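PDB 3UXF: fimbrial subunit type 1 from Actinomyces oris, which serves as the major pilin that builds the shaft of the type 1 fimbriae carried on the cell wall of this oral bacterium. Local coordinates for residues A[350-358]-A[465-473]; A[375-383]-A[400-408]. All coordinates share one frame; numbering follows the deposited sequence.

In the fold
Both contacts belong to the C-terminal part of the chain, and their centres lie about 16 Å apart. Contact 1 is buried: a short helix and the strand end before it pack on the long strand 344-362, mostly through apolar groups, with one salt bridge, Lys-352 to Glu-473. Contact 2 lies nearer the surface, where a calcium-binding loop folds back over strand 376-385; it is held by a peptide hydrogen bond, two bridging waters and a proline laid on a tyrosine ring. The two contacts meet where Leu-358 packs on Phe-377 and where the Phe-465 ring reaches Val-379, so one apolar core links strand 344-362 with strand 376-385, the next in the chain.

Contact 1 of 2, residues A[350-358]-A[465-473]; sequences LSKYGKVIL and FRVLAEKAE. Unlike the reference sequence in segment 350-358: Ile-357 (reference Val).
Lys-352 stretches past Ala-469 of the short helix 469-472 and lies beside Glu-473, the two side chains pointing the same way. Its chain stays straight as far as CE and turns only at the last torsion (chi4 -83°), which brings NZ to 2.7 Å from Glu-473 OE1 in a salt bridge. The ammonium meets the carboxylate on its anti side, tilted 21° out of plane. Partway along, Lys-352 CD rests 3.8 Å from Ala-469 CB, so the aliphatic part of the lysine covers the helix while its charge is paired beyond it. Asp-313 forms a second salt bridge to NZ, and Tyr-430 adds a cation-pi contact.

Ala-472 puts its methyl against the strand backbone, CB lying 3.6 Å from both Tyr-353 O and Gly-354 N. The chains are close here: the CA atoms of Gly-354 and Ala-472 are 4.1 Å apart, and Val-467 CG1 lies 4.0 Å from Gly-354 CA. Farther along, Val-356 turns CG2 toward two partners that lie on the same side of it, 3.6 Å from Val-467 CG2 and 3.9 Å from Phe-465 CE2.

The helix thus lies against one side of strand 344-362, which pairs with strands 312-321, 419-426 and 478-484. Asn-428 and Asp-429, just after strand 419-426, bind the backbone N of Val-467 and of Ala-469, and Phe-465 also packs on Leu-425 of that strand.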
ATOM      1  N   LEU A 350       5.612   3.978  -6.252  1.00 10.33           N
ATOM      2  CA  LEU A 350       6.208   4.515  -7.472  1.00  9.07           C
ATOM      3  C   LEU A 350       7.565   3.915  -7.761  1.00  9.88           C
ATOM      4  O   LEU A 350       8.326   3.578  -6.832  1.00 11.14           O
ATOM      5  CB  LEU A 350       6.438   6.018  -7.340  1.00 10.89           C
ATOM      6  CG  LEU A 350       5.203   6.839  -6.977  1.00 13.35           C
ATOM      7  CD1 LEU A 350       5.584   8.311  -6.902  1.00 17.08           C
ATOM      8  CD2 LEU A 350       4.093   6.635  -7.976  1.00 14.32           C
ATOM      9  N   SER A 351       7.841   3.762  -9.054  1.00 10.02           N
ATOM     10  CA  SER A 351       9.194   3.564  -9.605  1.00 10.00           C
ATOM     11  C   SER A 351       9.484   4.773 -10.503  1.00 10.75           C
ATOM     12  O   SER A 351       8.595   5.250 -11.220  1.00 11.83           O
ATOM     13  CB  SER A 351       9.259   2.283 -10.445  1.00  9.79           C
ATOM     14  OG  SER A 351       8.918   1.135  -9.690  1.00 11.39           O
ATOM     15  N   LYS A 352      10.713   5.288 -10.434  1.00  9.15           N
ATOM     16  CA  LYS A 352      11.056   6.525 -11.160  1.00  9.01           C
ATOM     17  C   LYS A 352      12.259   6.290 -12.071  1.00  9.69           C
ATOM     18  O   LYS A 352      13.340   5.958 -11.602  1.00  9.52           O
ATOM     19  CB  LYS A 352      11.322   7.666 -10.166  1.00 11.65           C
ATOM     20  CG  LYS A 352      10.137   7.970  -9.285  1.00 12.75           C
ATOM     21  CD  LYS A 352      10.530   9.042  -8.258  1.00 13.37           C
ATOM     22  CE  LYS A 352       9.355   9.345  -7.333  1.00 14.44           C
ATOM     23  NZ  LYS A 352       8.402  10.323  -7.955  1.00 17.52           N
ATOM     24  N   TYR A 353      12.059   6.474 -13.374  1.00 11.28           N
ATOM     25  CA  TYR A 353      13.084   6.228 -14.392  1.00 11.68           C
ATOM     26  C   TYR A 353      13.374   7.513 -15.137  1.00 11.45           C
ATOM     27  O   TYR A 353      12.453   8.257 -15.506  1.00 12.26           O
ATOM     28  CB  TYR A 353      12.595   5.152 -15.404  1.00 11.45           C
ATOM     29  CG  TYR A 353      12.643   3.737 -14.890  1.00  8.92           C
ATOM     30  CD1 TYR A 353      11.571   3.187 -14.185  1.00  9.52           C
ATOM     31  CD2 TYR A 353      13.783   2.959 -15.060  1.00  9.05           C
ATOM     32  CE1 TYR A 353      11.628   1.889 -13.675  1.00 10.49           C
ATOM     33  CE2 TYR A 353      13.851   1.667 -14.572  1.00  9.32           C
ATOM     34  CZ  TYR A 353      12.778   1.134 -13.882  1.00  9.21           C
ATOM     35  OH  TYR A 353      12.811  -0.154 -13.404  1.00 10.84           O
ATOM     36  N   GLY A 354      14.661   7.777 -15.355  1.00  9.09           N
ATOM     37  CA  GLY A 354      15.059   9.007 -16.031  1.00  8.92           C
ATOM     38  C   GLY A 354      15.820   8.790 -17.328  1.00 11.13           C
ATOM     39  O   GLY A 354      16.493   7.784 -17.540  1.00 11.52           O
ATOM     40  N   LYS A 355      15.704   9.761 -18.218  1.00 10.62           N
ATOM     41  CA  LYS A 355      16.509   9.812 -19.441  1.00 11.11           C
ATOM     42  C   LYS A 355      17.866  10.393 -19.135  1.00 11.05           C
ATOM     43  O   LYS A 355      17.954  11.330 -18.344  1.00 12.59           O
ATOM     44  CB  LYS A 355      15.787  10.737 -20.426  1.00 13.25           C
ATOM     45  CG  LYS A 355      16.622  11.050 -21.678  1.00 15.02           C
ATOM     46  CD  LYS A 355      15.888  11.990 -22.688  1.00 17.45           C
ATOM     47  CE  LYS A 355      14.459  11.534 -22.961  1.00 24.12           C
ATOM     48  NZ  LYS A 355      14.429  10.396 -23.916  1.00 27.07           N
ATOM     49  N   VAL A 356      18.927   9.850 -19.737  1.00 11.62           N
ATOM     50  CA  VAL A 356      20.239  10.468 -19.670  1.00 11.36           C
ATOM     51  C   VAL A 356      20.583  10.938 -21.068  1.00 12.65           C
ATOM     52  O   VAL A 356      20.443  10.178 -22.024  1.00 13.32           O
ATOM     53  CB  VAL A 356      21.302   9.451 -19.212  1.00 10.50           C
ATOM     54  CG1 VAL A 356      22.679  10.046 -19.306  1.00 11.17           C
ATOM     55  CG2 VAL A 356      20.976   8.992 -17.760  1.00 12.33           C
ATOM     56  N   ILE A 357      21.003  12.193 -21.210  1.00  9.37           N
ATOM     57  CA  ILE A 357      21.532  12.645 -22.504  1.00 11.08           C
ATOM     58  C   ILE A 357      23.037  12.779 -22.361  1.00 11.91           C
ATOM     59  O   ILE A 357      23.500  13.579 -21.538  1.00 11.24           O
ATOM     60  CB  ILE A 357      20.933  13.989 -22.957  1.00 14.34           C
ATOM     61  CG1 ILE A 357      19.432  13.843 -23.150  1.00 15.18           C
ATOM     62  CG2 ILE A 357      21.531  14.386 -24.288  1.00 16.81           C
ATOM     63  CD1 ILE A 357      18.688  15.193 -23.373  1.00 19.40           C
ATOM     64  N   LEU A 358      23.793  11.981 -23.120  1.00 11.67           N
ATOM     65  CA  LEU A 358      25.241  11.996 -23.029  1.00 12.13           C
ATOM     66  C   LEU A 358      25.739  12.869 -24.171  1.00 16.42           C
ATOM     67  O   LEU A 358      25.448  12.583 -25.337  1.00 15.20           O
ATOM     68  CB  LEU A 358      25.744  10.557 -23.158  1.00 12.84           C
ATOM     69  CG  LEU A 358      27.229  10.254 -22.938  1.00 12.65           C
ATOM     70  CD1 LEU A 358      27.415   8.722 -22.882  1.00 12.32           C
ATOM     71  CD2 LEU A 358      28.095  10.819 -24.041  1.00 13.49           C
ATOM     72  N   PHE A 465      28.028   8.763 -12.346  1.00 10.64           N
ATOM     73  CA  PHE A 465      26.957   9.758 -12.419  1.00 10.82           C
ATOM     74  C   PHE A 465      25.735   9.223 -11.722  1.00 10.50           C
ATOM     75  O   PHE A 465      25.647   8.028 -11.435  1.00 10.50           O
ATOM     76  CB  PHE A 465      26.622  10.119 -13.884  1.00 12.65           C
ATOM     77  CG  PHE A 465      25.922   9.010 -14.634  1.00 11.26           C
ATOM     78  CD1 PHE A 465      26.670   8.006 -15.231  1.00 10.59           C
ATOM     79  CD2 PHE A 465      24.525   8.985 -14.770  1.00 11.84           C
ATOM     80  CE1 PHE A 465      26.075   6.949 -15.920  1.00 10.96           C
ATOM     81  CE2 PHE A 465      23.923   7.928 -15.476  1.00 11.01           C
ATOM     82  CZ  PHE A 465      24.684   6.923 -16.049  1.00  9.93           C
ATOM     83  N   ARG A 466      24.800  10.115 -11.410  1.00 10.36           N
ATOM     84  CA  ARG A 466      23.550   9.731 -10.771  1.00  8.55           C
ATOM     85  C   ARG A 466      22.375  10.230 -11.581  1.00 11.08           C
ATOM     86  O   ARG A 466      22.439  11.305 -12.203  1.00 11.02           O
ATOM     87  CB  ARG A 466      23.468  10.304  -9.361  1.00 11.63           C
ATOM     88  CG  ARG A 466      24.340   9.557  -8.376  1.00  9.85           C
ATOM     89  CD  ARG A 466      24.279  10.237  -7.006  1.00 12.03           C
ATOM     90  NE  ARG A 466      24.941   9.420  -6.007  1.00 11.29           N
ATOM     91  CZ  ARG A 466      25.428   9.897  -4.860  1.00 12.20           C
ATOM     92  NH1 ARG A 466      25.349  11.200  -4.579  1.00 14.47           N
ATOM     93  NH2 ARG A 466      26.016   9.063  -3.999  1.00 12.97           N
ATOM     94  N   VAL A 467      21.298   9.446 -11.561  1.00 10.12           N
ATOM     95  CA  VAL A 467      19.997   9.893 -12.022  1.00 10.30           C
ATOM     96  C   VAL A 467      19.208  10.125 -10.762  1.00  9.95           C
ATOM     97  O   VAL A 467      19.027   9.223  -9.960  1.00 11.43           O
ATOM     98  CB  VAL A 467      19.327   8.814 -12.938  1.00 11.38           C
ATOM     99  CG1 VAL A 467      17.875   9.194 -13.241  1.00 11.68           C
ATOM    100  CG2 VAL A 467      20.116   8.677 -14.245  1.00 11.66           C
ATOM    101  N   LEU A 468      18.798  11.380 -10.550  1.00 10.59           N
ATOM    102  CA  LEU A 468      18.041  11.729  -9.359  1.00 11.43           C
ATOM    103  C   LEU A 468      16.548  11.785  -9.592  1.00 12.27           C
ATOM    104  O   LEU A 468      16.088  12.220 -10.646  1.00 13.79           O
ATOM    105  CB  LEU A 468      18.525  13.080  -8.842  1.00 13.80           C
ATOM    106  CG  LEU A 468      20.019  13.097  -8.470  1.00 14.90           C
ATOM    107  CD1 LEU A 468      20.349  14.495  -7.976  1.00 23.17           C
ATOM    108  CD2 LEU A 468      20.373  12.026  -7.424  1.00 15.01           C
ATOM    109  N   ALA A 469      15.792  11.331  -8.608  1.00 10.02           N
ATOM    110  CA  ALA A 469      14.336  11.323  -8.674  1.00 12.56           C
ATOM    111  C   ALA A 469      13.789  12.691  -9.037  1.00 13.12           C
ATOM    112  O   ALA A 469      12.794  12.789  -9.764  1.00 15.04           O
ATOM    113  CB  ALA A 469      13.762  10.892  -7.327  1.00 12.89           C
ATOM    114  N   GLU A 470      14.411  13.746  -8.513  1.00 14.00           N
ATOM    115  CA  GLU A 470      13.894  15.092  -8.789  1.00 15.83           C
ATOM    116  C   GLU A 470      13.851  15.408 -10.262  1.00 16.33           C
ATOM    117  O   GLU A 470      12.982  16.183 -10.690  1.00 17.16           O
ATOM    118  CB  GLU A 470      14.695  16.152  -8.023  1.00 18.11           C
ATOM    119  CG  GLU A 470      16.169  16.177  -8.349  1.00 23.84           C
ATOM    120  CD  GLU A 470      17.045  16.763  -7.200  1.00 34.52           C
ATOM    121  OE1 GLU A 470      17.234  16.110  -6.123  1.00 27.80           O
ATOM    122  OE2 GLU A 470      17.567  17.886  -7.395  1.00 38.76           O
ATOM    123  N   LYS A 471      14.773  14.831 -11.041  1.00 13.45           N
ATOM    124  CA  LYS A 471      14.747  15.009 -12.486  1.00 14.97           C
ATOM    125  C   LYS A 471      13.850  13.951 -13.106  1.00 12.86           C
ATOM    126  O   LYS A 471      12.986  14.277 -13.924  1.00 12.86           O
ATOM    127  CB  LYS A 471      16.157  14.997 -13.093  1.00 16.73           C
ATOM    128  CG  LYS A 471      16.946  16.263 -12.731  1.00 23.32           C
ATOM    129  CD  LYS A 471      18.098  16.485 -13.685  1.00 26.03           C
ATOM    130  CE  LYS A 471      18.859  17.772 -13.361  1.00 36.64           C
ATOM    131  NZ  LYS A 471      17.977  18.966 -13.395  1.00 37.38           N
ATOM    132  N   ALA A 472      14.039  12.688 -12.729  1.00 13.29           N
ATOM    133  CA  ALA A 472      13.301  11.616 -13.397  1.00 14.04           C
ATOM    134  C   ALA A 472      11.796  11.792 -13.288  1.00 13.43           C
ATOM    135  O   ALA A 472      11.074  11.603 -14.264  1.00 11.84           O
ATOM    136  CB  ALA A 472      13.719  10.242 -12.841  1.00 11.80           C
ATOM    137  N   GLU A 473      11.308  12.187 -12.119  1.00 10.45           N
ATOM    138  CA  GLU A 473       9.858  12.240 -11.929  1.00 11.19           C
ATOM    139  C   GLU A 473       9.214  13.371 -12.734  1.00 13.46           C
ATOM    140  O   GLU A 473       8.017  13.337 -12.995  1.00 16.25           O
ATOM    141  CB  GLU A 473       9.532  12.395 -10.446  1.00 12.89           C
ATOM    142  CG  GLU A 473       9.789  13.799  -9.875  1.00 16.33           C
ATOM    143  CD  GLU A 473       9.931  13.786  -8.350  1.00 16.74           C
ATOM    144  OE1 GLU A 473       9.795  12.684  -7.765  1.00 20.22           O
ATOM    145  OE2 GLU A 473      10.141  14.858  -7.723  1.00 16.98           O
TER

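Contact 2 of 2, residues A[375-383]-A[400-408]. With CA (calcium ion), chain C.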
ATOM      1  N   ALA A 375      31.549   7.490 -30.685  1.00 15.82           N
ATOM      2  CA  ALA A 375      32.003   7.069 -29.379  1.00 14.96           C
ATOM      3  C   ALA A 375      30.962   6.099 -28.831  1.00 13.91           C
ATOM      4  O   ALA A 375      29.761   6.325 -28.980  1.00 16.36           O
ATOM      5  CB  ALA A 375      32.126   8.287 -28.434  1.00 13.29           C
ATOM      6  N   GLN A 376      31.418   5.012 -28.230  1.00 10.91           N
ATOM      7  CA  GLN A 376      30.486   4.019 -27.657  1.00 12.61           C
ATOM      8  C   GLN A 376      30.660   3.906 -26.154  1.00 11.75           C
ATOM      9  O   GLN A 376      31.778   4.030 -25.619  1.00 10.49           O
ATOM     10  CB  GLN A 376      30.689   2.653 -28.317  1.00 13.54           C
ATOM     11  CG  GLN A 376      30.465   2.732 -29.827  1.00 12.70           C
ATOM     12  CD  GLN A 376      30.312   1.364 -30.420  1.00 20.97           C
ATOM     13  OE1 GLN A 376      31.064   0.446 -30.118  1.00 21.90           O
ATOM     14  NE2 GLN A 376      29.273   1.203 -31.227  1.00 25.55           N
ATOM     15  N   PHE A 377      29.550   3.664 -25.482  1.00 12.08           N
ATOM     16  CA  PHE A 377      29.531   3.534 -24.044  1.00 11.59           C
ATOM     17  C   PHE A 377      28.677   2.382 -23.593  1.00 10.69           C
ATOM     18  O   PHE A 377      27.695   2.031 -24.249  1.00 11.70           O
ATOM     19  CB  PHE A 377      28.956   4.801 -23.438  1.00 10.78           C
ATOM     20  CG  PHE A 377      29.796   6.005 -23.678  1.00  9.35           C
ATOM     21  CD1 PHE A 377      30.716   6.416 -22.718  1.00  9.27           C
ATOM     22  CD2 PHE A 377      29.646   6.753 -24.843  1.00 12.17           C
ATOM     23  CE1 PHE A 377      31.535   7.572 -22.933  1.00 11.36           C
ATOM     24  CE2 PHE A 377      30.446   7.896 -25.064  1.00 12.54           C
ATOM     25  CZ  PHE A 377      31.383   8.309 -24.096  1.00 15.83           C
ATOM     26  N   GLN A 378      29.029   1.835 -22.442  1.00  9.72           N
ATOM     27  CA  GLN A 378      28.149   0.908 -21.743  1.00  8.84           C
ATOM     28  C   GLN A 378      27.985   1.468 -20.335  1.00 10.70           C
ATOM     29  O   GLN A 378      28.714   2.390 -19.946  1.00 11.19           O
ATOM     30  CB  GLN A 378      28.745  -0.490 -21.677  1.00 10.49           C
ATOM     31  CG  GLN A 378      28.947  -1.007 -23.086  1.00 11.50           C
ATOM     32  CD  GLN A 378      29.192  -2.493 -23.136  1.00 14.76           C
ATOM     33  OE1 GLN A 378      30.063  -3.029 -22.430  1.00 15.81           O
ATOM     34  NE2 GLN A 378      28.419  -3.184 -23.983  1.00 17.20           N
ATOM     35  N   VAL A 379      27.008   0.934 -19.594  1.00 10.01           N
ATOM     36  CA  VAL A 379      26.666   1.498 -18.273  1.00 10.20           C
ATOM     37  C   VAL A 379      26.669   0.402 -17.221  1.00 10.77           C
ATOM     38  O   VAL A 379      26.193  -0.720 -17.482  1.00 12.03           O
ATOM     39  CB  VAL A 379      25.253   2.133 -18.281  1.00  9.90           C
ATOM     40  CG1 VAL A 379      24.977   2.861 -16.944  1.00 11.41           C
ATOM     41  CG2 VAL A 379      25.085   3.096 -19.493  1.00 11.52           C
ATOM     42  N   TYR A 380      27.186   0.715 -16.027  1.00  9.72           N
ATOM     43  CA  TYR A 380      27.166  -0.226 -14.911  1.00  9.67           C
ATOM     44  C   TYR A 380      26.592   0.465 -13.668  1.00  8.64           C
ATOM     45  O   TYR A 380      26.626   1.693 -13.564  1.00 10.68           O
ATOM     46  CB  TYR A 380      28.603  -0.658 -14.556  1.00  9.98           C
ATOM     47  CG  TYR A 380      29.311  -1.434 -15.651  1.00 11.14           C
ATOM     48  CD1 TYR A 380      29.826  -0.774 -16.751  1.00 11.41           C
ATOM     49  CD2 TYR A 380      29.496  -2.817 -15.551  1.00 11.93           C
ATOM     50  CE1 TYR A 380      30.489  -1.464 -17.757  1.00 11.88           C
ATOM     51  CE2 TYR A 380      30.144  -3.530 -16.574  1.00 13.74           C
ATOM     52  CZ  TYR A 380      30.628  -2.842 -17.655  1.00 14.40           C
ATOM     53  OH  TYR A 380      31.297  -3.531 -18.651  1.00 15.88           O
ATOM     54  N   GLU A 381      26.121  -0.345 -12.718  1.00  9.85           N
ATOM     55  CA  GLU A 381      26.052   0.150 -11.347  1.00 10.46           C
ATOM     56  C   GLU A 381      27.474   0.103 -10.808  1.00 12.71           C
ATOM     57  O   GLU A 381      28.236  -0.775 -11.194  1.00 13.51           O
ATOM     58  CB  GLU A 381      25.101  -0.680 -10.504  1.00 11.19           C
ATOM     59  CG  GLU A 381      23.634  -0.360 -10.850  1.00 12.39           C
ATOM     60  CD  GLU A 381      22.616  -1.154 -10.055  1.00 16.64           C
ATOM     61  OE1 GLU A 381      22.858  -2.319  -9.699  1.00 21.56           O
ATOM     62  OE2 GLU A 381      21.547  -0.602  -9.782  1.00 16.12           O
ATOM     63  N   CYS A 382      27.868   1.067  -9.980  1.00 13.23           N
ATOM     64  CA  CYS A 382      29.266   1.076  -9.516  1.00 13.07           C
ATOM     65  C   CYS A 382      29.384   1.778  -8.190  1.00 15.21           C
ATOM     66  O   CYS A 382      28.500   2.515  -7.770  1.00 13.77           O
ATOM     67  CB  CYS A 382      30.200   1.761 -10.516  1.00 13.76           C
ATOM     68  SG  CYS A 382      29.756   3.518 -10.744  1.00 13.52           S
ATOM     69  N   THR A 383      30.529   1.543  -7.557  1.00 12.20           N
ATOM     70  CA  THR A 383      30.870   2.216  -6.326  1.00 14.34           C
ATOM     71  C   THR A 383      31.978   3.195  -6.672  1.00 12.57           C
ATOM     72  O   THR A 383      33.018   2.799  -7.238  1.00 15.21           O
ATOM     73  CB  THR A 383      31.408   1.192  -5.349  1.00 15.31           C
ATOM     74  OG1 THR A 383      30.361   0.276  -5.014  1.00 17.38           O
ATOM     75  CG2 THR A 383      31.904   1.911  -4.071  1.00 17.00           C
ATOM     76  N   THR A 400      32.153 -13.144 -15.955  1.00 30.74           N
ATOM     77  CA  THR A 400      32.404 -11.911 -16.687  1.00 32.47           C
ATOM     78  C   THR A 400      31.599 -10.783 -16.048  1.00 27.91           C
ATOM     79  O   THR A 400      30.440 -10.972 -15.710  1.00 24.79           O
ATOM     80  CB  THR A 400      31.999 -12.049 -18.157  1.00 30.81           C
ATOM     81  OG1 THR A 400      32.868 -12.992 -18.800  1.00 44.81           O
ATOM     82  CG2 THR A 400      32.133 -10.722 -18.870  1.00 33.92           C
ATOM     83  N   VAL A 401      32.222  -9.628 -15.845  1.00 30.95           N
ATOM     84  CA  VAL A 401      31.509  -8.474 -15.291  1.00 26.29           C
ATOM     85  C   VAL A 401      30.647  -7.837 -16.390  1.00 25.45           C
ATOM     86  O   VAL A 401      31.172  -7.253 -17.336  1.00 24.38           O
ATOM     87  CB  VAL A 401      32.494  -7.434 -14.736  1.00 25.86           C
ATOM     88  CG1 VAL A 401      31.767  -6.356 -13.972  1.00 23.57           C
ATOM     89  CG2 VAL A 401      33.515  -8.111 -13.823  1.00 30.89           C
ATOM     90  N   ASP A 402      29.325  -7.973 -16.282  1.00 20.24           N
ATOM     91  CA  ASP A 402      28.444  -7.565 -17.374  1.00 19.12           C
ATOM     92  C   ASP A 402      27.904  -6.162 -17.129  1.00 14.67           C
ATOM     93  O   ASP A 402      27.619  -5.812 -15.981  1.00 16.00           O
ATOM     94  CB  ASP A 402      27.233  -8.486 -17.497  1.00 19.51           C
ATOM     95  CG  ASP A 402      27.613  -9.927 -17.722  1.00 25.55           C
ATOM     96  OD1 ASP A 402      28.035 -10.284 -18.844  1.00 29.37           O
ATOM     97  OD2 ASP A 402      27.488 -10.687 -16.764  1.00 24.55           O
ATOM     98  N   PRO A 403      27.720  -5.397 -18.209  1.00 16.13           N
ATOM     99  CA  PRO A 403      27.052  -4.095 -18.136  1.00 14.17           C
ATOM    100  C   PRO A 403      25.545  -4.280 -18.026  1.00 14.72           C
ATOM    101  O   PRO A 403      24.991  -5.386 -18.182  1.00 15.97           O
ATOM    102  CB  PRO A 403      27.406  -3.454 -19.486  1.00 14.40           C
ATOM    103  CG  PRO A 403      27.488  -4.618 -20.431  1.00 16.46           C
ATOM    104  CD  PRO A 403      28.181  -5.688 -19.579  1.00 15.95           C
ATOM    105  N   LEU A 404      24.868  -3.176 -17.739  1.00 12.85           N
ATOM    106  CA  LEU A 404      23.418  -3.180 -17.657  1.00 12.18           C
ATOM    107  C   LEU A 404      22.738  -3.258 -19.010  1.00 13.72           C
ATOM    108  O   LEU A 404      23.195  -2.676 -20.014  1.00 13.95           O
ATOM    109  CB  LEU A 404      22.944  -1.895 -16.973  1.00 10.71           C
ATOM    110  CG  LEU A 404      23.396  -1.663 -15.548  1.00 11.48           C
ATOM    111  CD1 LEU A 404      22.919  -0.279 -15.167  1.00 13.45           C
ATOM    112  CD2 LEU A 404      22.796  -2.725 -14.605  1.00 13.16           C
ATOM    113  N   THR A 405      21.589  -3.942 -19.027  1.00 13.10           N
ATOM    114  CA  THR A 405      20.720  -3.889 -20.181  1.00 13.37           C
ATOM    115  C   THR A 405      19.662  -2.844 -19.876  1.00 11.71           C
ATOM    116  O   THR A 405      18.961  -2.944 -18.860  1.00 11.43           O
ATOM    117  CB  THR A 405      20.034  -5.262 -20.402  1.00 14.62           C
ATOM    118  OG1 THR A 405      21.038  -6.242 -20.728  1.00 18.55           O
ATOM    119  CG2 THR A 405      19.007  -5.200 -21.545  1.00 17.35           C
ATOM    120  N   ILE A 406      19.596  -1.815 -20.715  1.00 10.07           N
ATOM    121  CA  ILE A 406      18.753  -0.640 -20.481  1.00 10.29           C
ATOM    122  C   ILE A 406      17.906  -0.505 -21.743  1.00 11.65           C
ATOM    123  O   ILE A 406      18.429  -0.283 -22.842  1.00 12.26           O
ATOM    124  CB  ILE A 406      19.647   0.601 -20.343  1.00 10.85           C
ATOM    125  CG1 ILE A 406      20.626   0.422 -19.175  1.00 11.62           C
ATOM    126  CG2 ILE A 406      18.779   1.823 -20.174  1.00 10.31           C
ATOM    127  CD1 ILE A 406      21.786   1.466 -19.176  1.00 10.07           C
ATOM    128  N   GLY A 407      16.600  -0.649 -21.594  1.00 11.39           N
ATOM    129  CA  GLY A 407      15.713  -0.588 -22.752  1.00 13.26           C
ATOM    130  C   GLY A 407      16.055  -1.656 -23.778  1.00 14.58           C
ATOM    131  O   GLY A 407      15.891  -1.435 -24.984  1.00 15.03           O
ATOM    132  N   GLY A 408      16.540  -2.797 -23.308  1.00 12.83           N
ATOM    133  CA  GLY A 408      16.971  -3.882 -24.184  1.00 14.76           C
ATOM    134  C   GLY A 408      18.312  -3.692 -24.878  1.00 17.24           C
ATOM    135  O   GLY A 408      18.669  -4.516 -25.717  1.00 19.21           O
TER
HETATM  136 CA    CA C   2      28.517 -11.710 -14.814  1.00 23.45          CA
HETATM  137  O   HOH W   1      25.196  -0.853 -20.809  1.00 13.99           O
HETATM  138  O   HOH W   2      33.085  -5.436 -17.951  1.00 26.50           O
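Pro-403 is the bump of this contact, seated in the notch between the side chains of Tyr-380 and Gln-378. Its CA sits over one face of the tyrosine ring, 3.8 Å from the centroid and 23° off the normal, a CH-pi contact displaced toward the rim, and CB follows at 3.8 Å from Tyr-380 CZ. On the glutamine side of the notch, Pro-403 CG touches Gln-378 OE1 at 3.6 Å, while the amide nitrogen of that glutamine is bonded to Thr-411. Tyr-380 starts out away from the loop, but with CG beside its own backbone N (chi1 -64°) the ring lies alongside the proline. Val-401 O comes to the ring edge in plane, and a water bridges this carbonyl and Tyr-380 OH.

Next to the proline, Leu-404 N gives Val-379 O a nearly straight hydrogen bond of 2.8 Å, with an N-H...O angle of 173°. A second water takes the N-H of Val-379 and donates to Leu-404 O, joining the same two residues again. Leu-404 CD1 lies against the strand backbone, 4.0 Å from Glu-381 N, and also approaches Val-379 CG1. Ile-406 crosses Val-379 at about a right angle and sets CD1 against the base of the valine, 3.6 Å from CB; Ile-422 and Leu-425 of strand 419-426 also pack here, Ile-422 on Val-379 and both on Ile-406.

Just before the proline in the chain, Thr-400 O and Asp-402 OD2 bind a calcium ion, whose site is completed with Asp-393, Asp-395 and Thr-398. The result is a calcium-binding loop, between strands 388-391 and 412-413, folded over a strand of a prealbumin-like beta-sandwich domain, the kind found in Gram-positive pilins.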